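Local coordinates for histone H3.1,E3 ubiquitin-protein ligase HERC2 (Homo sapiens, PDB 6WW4) that probably acts as an E3 ubiquitin ligase whose ZZ-type zinc finger reads the histone H3 tail, here as an engineered fusion of the two, at residues A[6-11]-A[19-24]. Sequence-based numbering, arbitrary orientation.
Sequences TIHPGV and FPINGS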
loop_
_atom_site.group_PDB
_atom_site.type_symbol
_atom_site.label_atom_id
_atom_site.label_comp_id
_atom_site.label_asym_id
_atom_site.label_seq_id
_atom_site.Cartn_x
_atom_site.Cartn_y
_atom_site.Cartn_z
ATOM N N THR A 6 11.414 6.115 -0.758
ATOM C CA THR A 6 9.996 5.905 -0.521
ATOM C C THR A 6 9.347 5.074 -1.620
ATOM O O THR A 6 8.123 4.897 -1.603
ATOM C CB THR A 6 9.288 7.254 -0.361
ATOM O OG1 THR A 6 9.493 8.028 -1.547
ATOM C CG2 THR A 6 9.881 8.011 0.822
ATOM N N ILE A 7 10.128 4.562 -2.551
ATOM C CA ILE A 7 9.626 3.664 -3.576
ATOM C C ILE A 7 9.710 2.238 -3.047
ATOM O O ILE A 7 10.684 1.866 -2.380
ATOM C CB ILE A 7 10.421 3.833 -4.885
ATOM C CG1 ILE A 7 9.968 5.089 -5.615
ATOM C CG2 ILE A 7 10.253 2.620 -5.807
ATOM C CD1 ILE A 7 8.565 4.975 -6.168
ATOM N N HIS A 8 8.677 1.438 -3.333
ATOM C CA HIS A 8 8.606 0.042 -2.912
ATOM C C HIS A 8 8.735 -0.856 -4.139
ATOM O O HIS A 8 7.727 -1.160 -4.801
ATOM C CB HIS A 8 7.307 -0.236 -2.159
ATOM C CG HIS A 8 7.224 0.437 -0.822
ATOM N ND1 HIS A 8 7.727 -0.127 0.330
ATOM C CD2 HIS A 8 6.689 1.625 -0.455
ATOM C CE1 HIS A 8 7.506 0.684 1.347
ATOM N NE2 HIS A 8 6.871 1.752 0.898
ATOM N N PRO A 9 9.953 -1.293 -4.480
ATOM C CA PRO A 9 10.169 -2.059 -5.717
ATOM C C PRO A 9 9.257 -3.265 -5.820
ATOM O O PRO A 9 9.078 -4.015 -4.858
ATOM C CB PRO A 9 11.637 -2.488 -5.605
ATOM C CG PRO A 9 12.272 -1.426 -4.785
ATOM C CD PRO A 9 11.221 -0.926 -3.825
ATOM N N GLY A 10 8.693 -3.457 -7.010
ATOM C CA GLY A 10 7.841 -4.597 -7.292
ATOM C C GLY A 10 6.432 -4.529 -6.737
ATOM O O GLY A 10 5.696 -5.510 -6.866
ATOM N N VAL A 11 6.006 -3.414 -6.150
ATOM C CA VAL A 11 4.728 -3.370 -5.438
ATOM C C VAL A 11 3.765 -2.444 -6.161
ATOM O O VAL A 11 4.033 -1.247 -6.323
ATOM C CB VAL A 11 4.893 -2.944 -3.975
ATOM C CG1 VAL A 11 3.546 -3.012 -3.268
ATOM C CG2 VAL A 11 5.918 -3.832 -3.280
ATOM N N PHE A 19 2.338 2.074 -9.657
ATOM C CA PHE A 19 3.496 1.191 -9.702
ATOM C C PHE A 19 4.766 1.885 -10.178
ATOM O O PHE A 19 4.820 2.387 -11.297
ATOM C CB PHE A 19 3.238 -0.004 -10.611
ATOM C CG PHE A 19 4.439 -0.870 -10.791
ATOM C CD1 PHE A 19 4.804 -1.773 -9.814
ATOM C CD2 PHE A 19 5.223 -0.759 -11.928
ATOM C CE1 PHE A 19 5.924 -2.578 -9.980
ATOM C CE2 PHE A 19 6.344 -1.551 -12.094
ATOM C CZ PHE A 19 6.694 -2.461 -11.121
ATOM N N PRO A 20 5.808 1.860 -9.341
ATOM C CA PRO A 20 5.705 1.209 -8.029
ATOM C C PRO A 20 5.067 2.137 -7.018
ATOM O O PRO A 20 5.004 3.337 -7.287
ATOM C CB PRO A 20 7.170 0.912 -7.665
ATOM C CG PRO A 20 7.935 2.020 -8.345
ATOM C CD PRO A 20 7.187 2.286 -9.649
ATOM N N ILE A 21 4.608 1.599 -5.881
ATOM C CA ILE A 21 4.041 2.444 -4.834
ATOM C C ILE A 21 5.115 3.364 -4.279
ATOM O O ILE A 21 6.211 2.925 -3.902
ATOM C CB ILE A 21 3.412 1.595 -3.715
ATOM C CG1 ILE A 21 2.141 0.888 -4.214
ATOM C CG2 ILE A 21 3.096 2.466 -2.509
ATOM C CD1 ILE A 21 1.389 0.121 -3.143
ATOM N N ASN A 22 4.797 4.653 -4.213
ATOM C CA ASN A 22 5.664 5.655 -3.617
ATOM C C ASN A 22 5.029 6.169 -2.337
ATOM O O ASN A 22 3.864 6.578 -2.340
ATOM C CB ASN A 22 5.916 6.822 -4.564
ATOM C CG ASN A 22 7.010 7.727 -4.059
ATOM O OD1 ASN A 22 8.014 7.257 -3.522
ATOM N ND2 ASN A 22 6.821 9.026 -4.201
ATOM N N GLY A 23 5.795 6.161 -1.259
ATOM C CA GLY A 23 5.272 6.516 0.041
ATOM C C GLY A 23 4.943 5.287 0.856
ATOM O O GLY A 23 5.454 4.190 0.616
ATOM N N SER A 24 4.061 5.469 1.831
ATOM C CA SER A 24 3.745 4.354 2.706
ATOM C C SER A 24 3.064 3.239 1.924
ATOM O O SER A 24 2.191 3.478 1.083
ATOM C CB SER A 24 2.857 4.807 3.861
ATOM O OG SER A 24 3.585 5.612 4.769
#
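The His8 imidazole meets Gly23 with its edge: NE2 reaches Gly23 O at 2.8 Å in a weak, strongly bent hydrogen bond, with the oxygen near the ring plane. Chi1 of -68° sets the ring beside its own backbone N, which donates to Ile21 O at 2.9 Å. Replacing His8 by an alanine would probably leave Gly23 O without this imidazole partner and open a gap beside the CG2 methyl of Ile21. Next to it Gly23 N gives a shorter bond to Thr6 O, 2.7 Å, its donor tilted 26° from the carbonyl plane; Gly23 has backbone angles that call for glycine. On the face carrying Ile7 and Asn22, Ile7 CG2 presses against Pro20 CG at 3.5 Å, tight for two carbons, while CD1 lies over Asn22 CB. Pro20 follows a cis peptide. A type II turn from His8 to Val11, with Gly10 at positive phi, brings Val11 O to Ile21 N at 2.9 Å. The edge of the Phe19 ring borders Gly10 and Val11, CE1 standing 3.8 Å from Gly10 C. Val11 CG1 touches Ile21 CD1, and Ile21 continues inward to Cys13, a ligand of one zinc ion. Thr6 OG1 is hydrogen-bonded to Arg2. Thr6 ends the histone H3 sequence and the other residues belong to HERC2, so its contacts cross an engineered junction; from Ile7 on, this is a short antiparallel pairing flanking the Cys4 zinc site of a ZZ finger.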